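Local coordinates for protein MxaA (Stigmatella aurantiaca, PDB 4W4T) that is the terminal NADPH-binding reductase domain of a myxalamid PKS-NRPS and probably releases the finished chain by reducing it to a primary alcohol, at residues S107-E111 against A112-R116; S221-V224 against A225-V229; V287-V290 against S291-V295; A318-M321 against W322-R326; D338-L341 against S342-S346. All coordinates share one frame; numbering follows the deposited sequence.

Interaction 1: residues S107-E111 against A112-R116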
loop_
_atom_site.group_PDB
_atom_site.type_symbol
_atom_site.label_atom_id
_atom_site.label_comp_id
_atom_site.label_asym_id
_atom_site.label_seq_id
_atom_site.Cartn_x
_atom_site.Cartn_y
_atom_site.Cartn_z
ATOM N N SER A 107 28.420 -0.499 -8.755
ATOM C CA SER A 107 29.763 -0.668 -9.306
ATOM C C SER A 107 30.422 0.650 -9.678
ATOM O O SER A 107 31.143 0.725 -10.670
ATOM C CB SER A 107 29.719 -1.591 -10.529
ATOM O OG SER A 107 29.203 -2.850 -10.159
ATOM N N LEU A 108 30.183 1.682 -8.867
ATOM C CA LEU A 108 30.763 2.994 -9.104
ATOM C C LEU A 108 31.920 3.314 -8.166
ATOM O O LEU A 108 32.627 4.299 -8.375
ATOM C CB LEU A 108 29.703 4.082 -8.956
ATOM C CG LEU A 108 28.573 4.097 -9.985
ATOM C CD1 LEU A 108 27.432 4.963 -9.473
ATOM C CD2 LEU A 108 29.089 4.616 -11.321
ATOM N N TRP A 109 32.112 2.495 -7.137
ATOM C CA TRP A 109 33.131 2.811 -6.145
ATOM C C TRP A 109 34.553 2.464 -6.573
ATOM O O TRP A 109 34.819 1.385 -7.109
ATOM C CB TRP A 109 32.845 2.117 -4.819
ATOM C CG TRP A 109 33.854 2.517 -3.796
ATOM C CD1 TRP A 109 34.890 1.766 -3.323
ATOM C CD2 TRP A 109 33.960 3.795 -3.161
ATOM N NE1 TRP A 109 35.624 2.493 -2.415
ATOM C CE2 TRP A 109 35.071 3.742 -2.296
ATOM C CE3 TRP A 109 33.213 4.976 -3.228
ATOM C CZ2 TRP A 109 35.452 4.822 -1.508
ATOM C CZ3 TRP A 109 33.595 6.049 -2.449
ATOM C CH2 TRP A 109 34.703 5.965 -1.598
ATOM N N ASN A 110 35.455 3.420 -6.342
ATOM C CA ASN A 110 36.898 3.172 -6.315
ATOM C C ASN A 110 37.511 4.028 -5.211
ATOM O O ASN A 110 37.100 5.164 -5.003
ATOM C CB ASN A 110 37.555 3.466 -7.657
ATOM C CG ASN A 110 37.435 4.916 -8.061
ATOM O OD1 ASN A 110 38.248 5.745 -7.649
ATOM N ND2 ASN A 110 36.422 5.237 -8.867
ATOM N N GLU A 111 38.523 3.504 -4.531
ATOM C CA GLU A 111 38.994 4.150 -3.304
ATOM C C GLU A 111 39.632 5.521 -3.534
ATOM O O GLU A 111 39.787 6.295 -2.589
ATOM C CB GLU A 111 39.958 3.228 -2.559
ATOM C CG GLU A 111 39.255 2.349 -1.538
ATOM C CD GLU A 111 38.710 3.143 -0.354
ATOM O OE1 GLU A 111 39.291 4.198 -0.018
ATOM O OE2 GLU A 111 37.684 2.721 0.234
ATOM N N ALA A 112 39.961 5.848 -4.782
ATOM C CA ALA A 112 40.458 7.186 -5.080
ATOM C C ALA A 112 39.359 8.251 -4.956
ATOM O O ALA A 112 39.636 9.452 -5.041
ATOM C CB ALA A 112 41.078 7.227 -6.468
ATOM N N LEU A 113 38.116 7.809 -4.768
ATOM C CA LEU A 113 36.994 8.727 -4.566
ATOM C C LEU A 113 36.969 9.294 -3.150
ATOM O O LEU A 113 36.497 10.413 -2.926
ATOM C CB LEU A 113 35.663 8.027 -4.835
ATOM C CG LEU A 113 35.356 7.539 -6.251
ATOM C CD1 LEU A 113 34.032 6.791 -6.244
ATOM C CD2 LEU A 113 35.333 8.697 -7.234
ATOM N N ALA A 114 37.454 8.494 -2.202
ATOM C CA ALA A 114 37.326 8.789 -0.777
ATOM C C ALA A 114 37.844 10.168 -0.353
ATOM O O ALA A 114 37.158 10.863 0.387
ATOM C CB ALA A 114 38.013 7.699 0.047
ATOM N N PRO A 115 39.038 10.579 -0.817
ATOM C CA PRO A 115 39.483 11.907 -0.377
ATOM C C PRO A 115 38.554 13.037 -0.822
ATOM O O PRO A 115 38.513 14.079 -0.179
ATOM C CB PRO A 115 40.852 12.061 -1.051
ATOM C CG PRO A 115 41.287 10.675 -1.364
ATOM C CD PRO A 115 40.052 9.912 -1.654
ATOM N N ARG A 116 37.810 12.817 -1.904
ATOM C CA ARG A 116 37.010 13.872 -2.521
ATOM C C ARG A 116 35.661 14.110 -1.820
ATOM O O ARG A 116 35.062 15.176 -1.973
ATOM C CB ARG A 116 36.758 13.541 -4.001
ATOM C CG ARG A 116 38.017 13.382 -4.860
ATOM C CD ARG A 116 38.639 14.713 -5.218
ATOM N NE ARG A 116 37.684 15.608 -5.865
ATOM C CZ ARG A 116 37.332 15.541 -7.147
ATOM N NH1 ARG A 116 37.863 14.620 -7.944
ATOM N NH2 ARG A 116 36.445 16.397 -7.636
#
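Asn110 O takes the N-H of Leu113 at 2.8 Å in a fairly straight bond, the N-H...O angle being 161°. The side chain of Leu113 crowds the same oxygen, with CB and CG both near it. One residue on, Ala114 N donates to Glu111 O at 3.2 Å from above the carbonyl plane. Arg116 N repeats the three-residue spacing on Leu113 O, and residues 112-116 coil with helical backbone angles.

The side chains of Trp109 and Leu113 run antiparallel past one another. Trp109 CE3 meets Leu113 CD1 at 3.6 Å, while CH2 reaches Ala114 CB at 4.1 Å. The indole gets there because CG lies anti to the Trp109 backbone N (chi1 -177°). Leu113 also meets the Asn110 amide, which crosses it at about a right angle, ND2 lying 3.6 Å from Leu113 CG. The carboxylate carbon of Glu111 sits at the indole edge, and Trp109 NE1 makes a weak hydrogen bond to Glu111 OE2.

This surface turn joins helix 92-105, closed by a Schellman motif with Ser107 as C-prime residue, to strand 117-121 of the Rossmann fold. Leu113 packs on Leu103 of that helix and on Cys76 of helix 66-78.

Interaction 2: residues S221-V224 against A225-V229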
loop_
_atom_site.group_PDB
_atom_site.type_symbol
_atom_site.label_atom_id
_atom_site.label_comp_id
_atom_site.label_asym_id
_atom_site.label_seq_id
_atom_site.Cartn_x
_atom_site.Cartn_y
_atom_site.Cartn_z
ATOM N N SER A 221 4.321 17.942 -4.855
ATOM C CA SER A 221 5.403 18.492 -4.025
ATOM C C SER A 221 6.566 19.012 -4.886
ATOM O O SER A 221 7.209 20.006 -4.546
ATOM C CB SER A 221 5.909 17.447 -3.025
ATOM O OG SER A 221 6.598 16.381 -3.655
ATOM N N LYS A 222 6.810 18.363 -6.018
ATOM C CA LYS A 222 7.906 18.781 -6.891
ATOM C C LYS A 222 7.513 20.044 -7.667
ATOM O O LYS A 222 8.354 20.882 -7.968
ATOM C CB LYS A 222 8.306 17.647 -7.845
ATOM C CG LYS A 222 8.953 16.442 -7.146
ATOM C CD LYS A 222 10.299 16.773 -6.474
ATOM C CE LYS A 222 11.432 16.927 -7.507
ATOM N NZ LYS A 222 12.788 16.980 -6.858
ATOM N N TRP A 223 6.229 20.183 -7.976
ATOM C CA TRP A 223 5.742 21.410 -8.596
ATOM C C TRP A 223 6.014 22.600 -7.662
ATOM O O TRP A 223 6.553 23.629 -8.070
ATOM C CB TRP A 223 4.251 21.291 -8.895
ATOM C CG TRP A 223 3.625 22.490 -9.527
ATOM C CD1 TRP A 223 3.441 22.716 -10.863
ATOM C CD2 TRP A 223 3.059 23.620 -8.847
ATOM N NE1 TRP A 223 2.806 23.927 -11.056
ATOM C CE2 TRP A 223 2.558 24.496 -9.835
ATOM C CE3 TRP A 223 2.930 23.975 -7.498
ATOM C CZ2 TRP A 223 1.942 25.709 -9.514
ATOM C CZ3 TRP A 223 2.309 25.175 -7.180
ATOM C CH2 TRP A 223 1.829 26.031 -8.187
ATOM N N VAL A 224 5.627 22.455 -6.405
ATOM C CA VAL A 224 5.859 23.516 -5.435
ATOM C C VAL A 224 7.362 23.825 -5.301
ATOM O O VAL A 224 7.776 24.996 -5.300
ATOM C CB VAL A 224 5.258 23.134 -4.065
ATOM C CG1 VAL A 224 5.575 24.182 -3.022
ATOM C CG2 VAL A 224 3.752 22.965 -4.198
ATOM N N ALA A 225 8.179 22.780 -5.173
ATOM C CA ALA A 225 9.627 22.972 -5.066
ATOM C C ALA A 225 10.174 23.765 -6.256
ATOM O O ALA A 225 10.963 24.706 -6.079
ATOM C CB ALA A 225 10.340 21.629 -4.952
ATOM N N GLU A 226 9.744 23.413 -7.465
ATOM C CA GLU A 226 10.281 24.111 -8.632
ATOM C C GLU A 226 9.811 25.561 -8.662
ATOM O O GLU A 226 10.562 26.436 -9.082
ATOM C CB GLU A 226 9.899 23.394 -9.935
ATOM C CG GLU A 226 10.941 23.597 -11.042
ATOM C CD GLU A 226 10.433 23.129 -12.387
ATOM O OE1 GLU A 226 10.642 21.950 -12.719
ATOM O OE2 GLU A 226 9.816 23.946 -13.095
ATOM N N LYS A 227 8.591 25.825 -8.200
ATOM C CA LYS A 227 8.125 27.216 -8.056
ATOM C C LYS A 227 9.042 28.021 -7.132
ATOM O O LYS A 227 9.392 29.167 -7.435
ATOM C CB LYS A 227 6.691 27.264 -7.529
ATOM C CG LYS A 227 5.659 26.697 -8.496
ATOM C CD LYS A 227 5.410 27.638 -9.654
ATOM C CE LYS A 227 4.398 28.703 -9.283
ATOM N NZ LYS A 227 4.125 29.576 -10.466
ATOM N N LEU A 228 9.443 27.416 -6.019
ATOM C CA LEU A 228 10.332 28.090 -5.069
ATOM C C LEU A 228 11.657 28.422 -5.731
ATOM O O LEU A 228 12.182 29.525 -5.570
ATOM C CB LEU A 228 10.572 27.233 -3.833
ATOM C CG LEU A 228 9.379 27.075 -2.890
ATOM C CD1 LEU A 228 9.759 26.181 -1.721
ATOM C CD2 LEU A 228 8.905 28.432 -2.386
ATOM N N VAL A 229 12.176 27.461 -6.493
ATOM C CA VAL A 229 13.463 27.626 -7.153
ATOM C C VAL A 229 13.364 28.706 -8.234
ATOM O O VAL A 229 14.266 29.543 -8.384
ATOM C CB VAL A 229 13.952 26.290 -7.751
ATOM C CG1 VAL A 229 15.181 26.506 -8.618
ATOM C CG2 VAL A 229 14.276 25.309 -6.640
#
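Trp223 and Lys227 sit one helical turn apart, and both side chains head in the same direction. The lysine chain covers one face of the indole. Lys227 CG stands 3.7 Å from the centroid of the Trp223 six-membered ring, only 3° off the ring normal, which makes a CH-pi contact. Further out, Lys227 CE comes within 3.9 Å of Trp223 CH2. CG, anti to the lysine carbonyl carbon, is the atom over the ring, and bends at chi2 and chi3 carry CD and CE along it. Trp223 swings its indole towards the next turn by setting CG anti to its own N (chi1 180°). On the edge of the same ring, in its plane, sits Val224 CG2.

These residues belong to helix 217-234, which carries Tyr218 and Lys222, spaced as in the YxxxK motif of short-chain dehydrogenases. Both bind NADPH, which is absent from this model. Lys222 NZ is hydrogen-bonded to Val188 O.

Regular i to i+4 bonds run underneath, such as Lys227 N to Trp223 O at 3.0 Å. Trp223 NE1 is taken up by Glu209 O. Glu226 leaves the helix extended: its OE1 bonds Ser189 OG, and its OE2 forms salt bridges with Arg230 and Arg243.

Interaction 3: residues V287-V290 against S291-V295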
loop_
_atom_site.group_PDB
_atom_site.type_symbol
_atom_site.label_atom_id
_atom_site.label_comp_id
_atom_site.label_asym_id
_atom_site.label_seq_id
_atom_site.Cartn_x
_atom_site.Cartn_y
_atom_site.Cartn_z
ATOM N N VAL A 287 20.342 6.170 -16.679
ATOM C CA VAL A 287 20.898 7.042 -15.626
ATOM C C VAL A 287 22.265 7.639 -16.007
ATOM O O VAL A 287 22.589 8.762 -15.581
ATOM C CB VAL A 287 21.014 6.290 -14.289
ATOM C CG1 VAL A 287 22.090 5.199 -14.344
ATOM C CG2 VAL A 287 21.276 7.287 -13.140
ATOM N N ASP A 288 23.048 6.937 -16.839
ATOM C CA ASP A 288 24.346 7.499 -17.246
ATOM C C ASP A 288 24.175 8.725 -18.152
ATOM O O ASP A 288 24.992 9.650 -18.108
ATOM C CB ASP A 288 25.267 6.458 -17.912
ATOM C CG ASP A 288 24.555 5.560 -18.938
ATOM O OD1 ASP A 288 23.416 5.133 -18.680
ATOM O OD2 ASP A 288 25.178 5.264 -19.989
ATOM N N TYR A 289 23.094 8.783 -18.917
ATOM C CA TYR A 289 22.814 9.997 -19.676
ATOM C C TYR A 289 22.345 11.147 -18.774
ATOM O O TYR A 289 22.773 12.285 -18.948
ATOM C CB TYR A 289 21.770 9.735 -20.759
ATOM C CG TYR A 289 21.298 10.999 -21.436
ATOM C CD1 TYR A 289 22.151 11.733 -22.267
ATOM C CD2 TYR A 289 20.005 11.469 -21.238
ATOM C CE1 TYR A 289 21.722 12.883 -22.879
ATOM C CE2 TYR A 289 19.560 12.615 -21.855
ATOM C CZ TYR A 289 20.424 13.322 -22.670
ATOM O OH TYR A 289 19.983 14.469 -23.274
ATOM N N VAL A 290 21.432 10.856 -17.845
ATOM C CA VAL A 290 20.926 11.903 -16.968
ATOM C C VAL A 290 22.062 12.505 -16.154
ATOM O O VAL A 290 22.219 13.730 -16.111
ATOM C CB VAL A 290 19.840 11.381 -16.021
ATOM C CG1 VAL A 290 19.335 12.505 -15.147
ATOM C CG2 VAL A 290 18.694 10.777 -16.831
ATOM N N SER A 291 22.881 11.659 -15.539
ATOM C CA SER A 291 23.954 12.191 -14.699
ATOM C C SER A 291 24.968 12.961 -15.539
ATOM O O SER A 291 25.395 14.037 -15.133
ATOM C CB SER A 291 24.653 11.090 -13.896
ATOM O OG SER A 291 25.257 10.112 -14.722
ATOM N N SER A 292 25.342 12.450 -16.712
ATOM C CA SER A 292 26.306 13.187 -17.541
ATOM C C SER A 292 25.733 14.510 -18.016
ATOM O O SER A 292 26.444 15.507 -18.055
ATOM C CB SER A 292 26.762 12.364 -18.755
ATOM O OG SER A 292 27.623 11.323 -18.348
ATOM N N ALA A 293 24.452 14.527 -18.378
ATOM C CA ALA A 293 23.836 15.762 -18.864
ATOM C C ALA A 293 23.720 16.798 -17.749
ATOM O O ALA A 293 23.948 17.982 -17.982
ATOM C CB ALA A 293 22.458 15.491 -19.475
ATOM N N ILE A 294 23.329 16.357 -16.555
ATOM C CA ILE A 294 23.271 17.269 -15.417
ATOM C C ILE A 294 24.607 17.982 -15.243
ATOM O O ILE A 294 24.670 19.212 -15.176
ATOM C CB ILE A 294 22.918 16.532 -14.118
ATOM C CG1 ILE A 294 21.464 16.056 -14.157
ATOM C CG2 ILE A 294 23.153 17.455 -12.902
ATOM C CD1 ILE A 294 21.091 15.173 -12.971
ATOM N N VAL A 295 25.679 17.203 -15.185
ATOM C CA VAL A 295 26.992 17.790 -14.931
ATOM C C VAL A 295 27.413 18.661 -16.112
ATOM O O VAL A 295 27.844 19.785 -15.911
ATOM C CB VAL A 295 28.054 16.712 -14.641
ATOM C CG1 VAL A 295 29.459 17.337 -14.566
ATOM C CG2 VAL A 295 27.730 15.995 -13.340
#
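Helix 287-298 packs beside strand 239-248 in the Rossmann fold, and Val290 and Ile294 touch one turn apart on it. Their side chains cross obliquely, with Val290 CG1 at 3.9 Å from Ile294 CD1. Ile294 CG1 also presses on Val290 O at 3.1 Å. It sits there because it is anti to the carbonyl carbon of its own residue (chi1 -70°). Ile294 N donates a hydrogen bond to Val290 O at 2.9 Å. Ile294 further touches Leu242 and Leu71, and an alanine here would probably leave a gap beside Val290 and against the strand. At the start of the helix Val287 packs on Phe66, an NADPH-binding residue; the cofactor is absent from this model.

Elsewhere, Ala293 CB lies over one face of the Tyr289 ring, 4.4 Å from CE1. Leu388 of helix 382-388 covers both residues.

The polar side carries the serines. Ser292 N reaches Asp288 O at 3.1 Å from above the carbonyl plane. Ser291 OG and Ser292 OG are hydrogen-bonded to OE1 and OE2 of Glu74 in helix 66-78. Two neighbouring hydroxyls thus grip the two oxygens of one carboxylate, which probably steadies its charge and fixes the spacing of the two helices.

Interaction 4: residues A318-M321 against W322-R326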
loop_
_atom_site.group_PDB
_atom_site.type_symbol
_atom_site.label_atom_id
_atom_site.label_comp_id
_atom_site.label_asym_id
_atom_site.label_seq_id
_atom_site.Cartn_x
_atom_site.Cartn_y
_atom_site.Cartn_z
ATOM N N ALA A 318 5.068 0.356 -26.598
ATOM C CA ALA A 318 4.940 -0.816 -25.737
ATOM C C ALA A 318 5.187 -2.130 -26.489
ATOM O O ALA A 318 5.853 -3.030 -25.966
ATOM C CB ALA A 318 3.564 -0.843 -25.082
ATOM N N ASP A 319 4.659 -2.263 -27.703
ATOM C CA ASP A 319 4.807 -3.548 -28.388
ATOM C C ASP A 319 6.264 -3.797 -28.776
ATOM O O ASP A 319 6.691 -4.943 -28.864
ATOM C CB ASP A 319 3.878 -3.662 -29.620
ATOM C CG ASP A 319 4.103 -2.570 -30.666
ATOM O OD1 ASP A 319 5.157 -1.905 -30.668
ATOM O OD2 ASP A 319 3.205 -2.379 -31.520
ATOM N N GLU A 320 7.034 -2.730 -28.974
ATOM C CA GLU A 320 8.475 -2.887 -29.188
ATOM C C GLU A 320 9.143 -3.394 -27.905
ATOM O O GLU A 320 9.987 -4.296 -27.936
ATOM C CB GLU A 320 9.112 -1.564 -29.641
ATOM C CG GLU A 320 8.528 -0.997 -30.927
ATOM C CD GLU A 320 9.142 0.339 -31.323
ATOM O OE1 GLU A 320 9.065 1.315 -30.532
ATOM O OE2 GLU A 320 9.700 0.409 -32.438
HETATM N N MSE A 321 8.754 -2.824 -26.771
HETATM C CA MSE A 321 9.270 -3.293 -25.493
HETATM C C MSE A 321 9.035 -4.787 -25.321
HETATM O O MSE A 321 9.935 -5.516 -24.939
HETATM C CB MSE A 321 8.627 -2.533 -24.331
HETATM C CG MSE A 321 9.212 -1.187 -24.057
HETATM SE SE MSE A 321 11.070 -1.341 -23.404
HETATM C CE MSE A 321 10.844 -2.581 -21.935
ATOM N N TRP A 322 7.823 -5.257 -25.595
ATOM C CA TRP A 322 7.563 -6.671 -25.389
ATOM C C TRP A 322 8.369 -7.497 -26.391
ATOM O O TRP A 322 8.872 -8.563 -26.036
ATOM C CB TRP A 322 6.064 -6.988 -25.489
ATOM C CG TRP A 322 5.168 -5.978 -24.809
ATOM C CD1 TRP A 322 3.990 -5.484 -25.296
ATOM C CD2 TRP A 322 5.381 -5.334 -23.542
ATOM N NE1 TRP A 322 3.452 -4.579 -24.406
ATOM C CE2 TRP A 322 4.288 -4.462 -23.329
ATOM C CE3 TRP A 322 6.381 -5.408 -22.566
ATOM C CZ2 TRP A 322 4.174 -3.672 -22.178
ATOM C CZ3 TRP A 322 6.266 -4.619 -21.428
ATOM C CH2 TRP A 322 5.167 -3.768 -21.242
ATOM N N ASN A 323 8.529 -6.998 -27.615
ATOM C CA ASN A 323 9.395 -7.684 -28.582
ATOM C C ASN A 323 10.803 -7.858 -28.007
ATOM O O ASN A 323 11.395 -8.925 -28.124
ATOM C CB ASN A 323 9.481 -6.925 -29.908
ATOM C CG ASN A 323 8.174 -6.946 -30.697
ATOM O OD1 ASN A 323 7.310 -7.792 -30.481
ATOM N ND2 ASN A 323 8.037 -6.009 -31.621
ATOM N N TYR A 324 11.338 -6.800 -27.388
ATOM C CA TYR A 324 12.717 -6.850 -26.890
ATOM C C TYR A 324 12.825 -7.865 -25.760
ATOM O O TYR A 324 13.834 -8.553 -25.620
ATOM C CB TYR A 324 13.194 -5.467 -26.406
ATOM C CG TYR A 324 13.182 -4.375 -27.463
ATOM C CD1 TYR A 324 13.318 -4.684 -28.815
ATOM C CD2 TYR A 324 13.011 -3.038 -27.110
ATOM C CE1 TYR A 324 13.313 -3.691 -29.784
ATOM C CE2 TYR A 324 12.999 -2.033 -28.076
ATOM C CZ TYR A 324 13.147 -2.373 -29.412
ATOM O OH TYR A 324 13.123 -1.393 -30.375
HETATM N N MSE A 325 11.780 -7.946 -24.938
HETATM C CA MSE A 325 11.792 -8.864 -23.813
HETATM C C MSE A 325 11.594 -10.331 -24.236
HETATM O O MSE A 325 12.201 -11.233 -23.661
HETATM C CB MSE A 325 10.736 -8.425 -22.796
HETATM C CG MSE A 325 11.130 -7.058 -22.224
HETATM SE SE MSE A 325 9.815 -6.463 -20.934
HETATM C CE MSE A 325 10.156 -7.818 -19.569
ATOM N N ARG A 326 10.773 -10.565 -25.253
ATOM C CA ARG A 326 10.650 -11.923 -25.796
ATOM C C ARG A 326 11.967 -12.366 -26.397
ATOM O O ARG A 326 12.341 -13.539 -26.304
ATOM C CB ARG A 326 9.557 -12.012 -26.864
ATOM C CG ARG A 326 8.165 -11.748 -26.335
ATOM C CD ARG A 326 7.112 -12.031 -27.395
ATOM N NE ARG A 326 5.832 -11.459 -26.995
ATOM C CZ ARG A 326 5.375 -10.298 -27.448
ATOM N NH1 ARG A 326 6.079 -9.609 -28.340
ATOM N NH2 ARG A 326 4.208 -9.836 -27.033
HETATM O O HOH W 1 4.861 -7.253 -28.889
HETATM O O HOH W 2 12.136 -1.833 -32.745
#
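Ala318, Met321, Trp322 and Met325 form the apolar side of helix 318-328. Met321 and Met325 are selenomethionines, and Met321 CE meets Met325 SE at 4.1 Å. Ile403 of helix 400-412 touches Met321, Tyr324 and Met325. Ala318 CB approaches the indole of Trp322, 4.1 Å from CE2, on the side where Met321 CB lies over the ring. That face also receives a carbonyl: Ala318 O stands 3.0 Å above the indole plane. Trp322 folds back over the preceding turn because CG is anti to its carbonyl carbon, with chi1 drawn in to -42°. Trp322 packs on Leu332 and Val334, and its NE1 makes a weak hydrogen bond to Pro276 O. An alanine in its place would probably uncover Ala318 and leave Pro276 O without this donor.

Tyr324, two residues on, repeats the pattern, with Glu320 O over its ring, 3.2 Å above the plane. The same oxygen accepts the N-H of Tyr324.

At the polar edge a water donates to Asp319 O and accepts from Arg326 NH1 at 2.7 Å. A second water sits 2.6 Å from Tyr324 OH and bonds Glu320 OE2 weakly. Glu320 OE1 is hydrogen-bonded to Arg317 N, and Asp319 has its salt bridge with Arg317. The carbonyls of Ala318 and Glu320 thus each serve a backbone N-H while lying against an aromatic face, and of the two water bridges the one to Glu320 is the weaker.

Interaction 5: residues D338-L341 against S342-S346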
loop_
_atom_site.group_PDB
_atom_site.type_symbol
_atom_site.label_atom_id
_atom_site.label_comp_id
_atom_site.label_asym_id
_atom_site.label_seq_id
_atom_site.Cartn_x
_atom_site.Cartn_y
_atom_site.Cartn_z
ATOM N N ASP A 338 -6.813 -2.605 -19.474
ATOM C CA ASP A 338 -7.820 -2.892 -18.456
ATOM C C ASP A 338 -7.878 -4.375 -18.114
ATOM O O ASP A 338 -8.009 -4.750 -16.940
ATOM C CB ASP A 338 -9.183 -2.377 -18.905
ATOM C CG ASP A 338 -9.171 -0.878 -19.148
ATOM O OD1 ASP A 338 -8.807 -0.124 -18.208
ATOM O OD2 ASP A 338 -9.501 -0.452 -20.277
ATOM N N GLN A 339 -7.729 -5.220 -19.128
ATOM C CA GLN A 339 -7.705 -6.654 -18.907
ATOM C C GLN A 339 -6.425 -7.070 -18.204
ATOM O O GLN A 339 -6.455 -7.925 -17.333
ATOM C CB GLN A 339 -7.850 -7.410 -20.225
ATOM C CG GLN A 339 -9.234 -7.285 -20.844
ATOM C CD GLN A 339 -9.320 -7.947 -22.204
ATOM O OE1 GLN A 339 -8.799 -9.047 -22.404
ATOM N NE2 GLN A 339 -9.975 -7.277 -23.152
ATOM N N TRP A 340 -5.298 -6.475 -18.594
ATOM C CA TRP A 340 -4.037 -6.733 -17.898
ATOM C C TRP A 340 -4.121 -6.352 -16.416
ATOM O O TRP A 340 -3.680 -7.101 -15.530
ATOM C CB TRP A 340 -2.891 -5.972 -18.571
ATOM C CG TRP A 340 -1.583 -6.194 -17.911
ATOM C CD1 TRP A 340 -0.724 -7.241 -18.111
ATOM C CD2 TRP A 340 -0.964 -5.343 -16.940
ATOM N NE1 TRP A 340 0.390 -7.092 -17.308
ATOM C CE2 TRP A 340 0.266 -5.933 -16.586
ATOM C CE3 TRP A 340 -1.336 -4.141 -16.334
ATOM C CZ2 TRP A 340 1.128 -5.360 -15.659
ATOM C CZ3 TRP A 340 -0.476 -3.570 -15.410
ATOM C CH2 TRP A 340 0.739 -4.186 -15.077
ATOM N N LEU A 341 -4.710 -5.198 -16.140
ATOM C CA LEU A 341 -4.828 -4.730 -14.759
ATOM C C LEU A 341 -5.716 -5.680 -13.947
ATOM O O LEU A 341 -5.487 -5.910 -12.751
ATOM C CB LEU A 341 -5.387 -3.308 -14.721
ATOM C CG LEU A 341 -5.391 -2.588 -13.366
ATOM C CD1 LEU A 341 -3.967 -2.428 -12.829
ATOM C CD2 LEU A 341 -6.059 -1.221 -13.494
ATOM N N SER A 342 -6.724 -6.237 -14.606
ATOM C CA SER A 342 -7.630 -7.166 -13.934
ATOM C C SER A 342 -6.915 -8.480 -13.624
ATOM O O SER A 342 -7.135 -9.075 -12.573
ATOM C CB SER A 342 -8.873 -7.407 -14.788
ATOM O OG SER A 342 -9.578 -8.529 -14.309
ATOM N N GLU A 343 -6.045 -8.928 -14.527
ATOM C CA GLU A 343 -5.250 -10.120 -14.251
ATOM C C GLU A 343 -4.257 -9.876 -13.119
ATOM O O GLU A 343 -3.958 -10.781 -12.341
ATOM C CB GLU A 343 -4.522 -10.599 -15.513
ATOM C CG GLU A 343 -5.484 -10.965 -16.621
ATOM C CD GLU A 343 -4.996 -12.090 -17.519
ATOM O OE1 GLU A 343 -3.810 -12.492 -17.423
ATOM O OE2 GLU A 343 -5.813 -12.570 -18.339
ATOM N N LEU A 344 -3.744 -8.653 -13.021
ATOM C CA LEU A 344 -2.847 -8.315 -11.930
ATOM C C LEU A 344 -3.605 -8.440 -10.600
ATOM O O LEU A 344 -3.113 -9.034 -9.646
ATOM C CB LEU A 344 -2.284 -6.899 -12.102
ATOM C CG LEU A 344 -1.306 -6.373 -11.045
ATOM C CD1 LEU A 344 -0.082 -7.259 -10.921
ATOM C CD2 LEU A 344 -0.881 -4.944 -11.382
ATOM N N GLY A 345 -4.813 -7.887 -10.568
ATOM C CA GLY A 345 -5.636 -7.926 -9.372
ATOM C C GLY A 345 -5.927 -9.356 -8.954
ATOM O O GLY A 345 -5.837 -9.704 -7.776
ATOM N N SER A 346 -6.251 -10.190 -9.934
ATOM C CA SER A 346 -6.514 -11.600 -9.676
ATOM C C SER A 346 -5.254 -12.314 -9.169
ATOM O O SER A 346 -5.308 -13.112 -8.234
ATOM C CB SER A 346 -7.051 -12.259 -10.943
ATOM O OG SER A 346 -6.991 -13.664 -10.850
#
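Trp340, Leu341 and Leu344 form the close-packed part of this contact. Trp340 CH2 meets Leu344 CD2 at 4.1 Å. Leu341 CD1 comes to the same methyl, at 4.2 Å. Their spacing along the chain puts all three on one face of the helix. Leu344 CG, anti to the backbone N (chi1 -180°), aims the side chain alongside Trp340, in the same direction. Leu361 of helix 352-362 touches all three. Met272 of helix 261-272 also covers Trp340 and Leu344.

The helix is 337-348, which follows directly on strand 333-336, the partner of strand 274-277 in a small two-stranded parallel sheet. Trp340 ties the helix to that sheet by a hydrogen bond from NE1 to Val274 O.

The other side is looser. Asp338 and Gln339 are exposed, and their link to the next turn is mainly backbone: Glu343 N to Gln339 O at 3.0 Å, and Ser342 N to Asp338 O at 3.1 Å with a more bent N-H...O angle of 143°. Glu343 CG rests on Gln339 O at 3.3 Å, and its carboxylate has a long, weak ion pair with Arg333. Gly345 N bonds Leu341 O, while Gly345 O accepts a hydrogen bond from Ser161 OG of the second subunit.

How the interactions relate
Interactions 2 and 3 are buried in the Rossmann part, on helices that pack on its sheet, and their polar side chains bond to neighbouring elements. Interaction 1 is a surface turn of the same part, held by three-residue backbone bonds. It and interaction 3 both lean on helix 66-78, and their nearest atoms are about 7 Å apart. Interactions 4 and 5 lie away from the NADPH site, on the helices before and after strand 333-336 in the chain. Both use an indole against strand 274-277 and touch helix 261-272, with water or exposed residues on the outer side. Interaction 5 alone bonds to the second subunit. Tryptophans differ: a lysine covers one in interaction 2, a carbonyl in interaction 4.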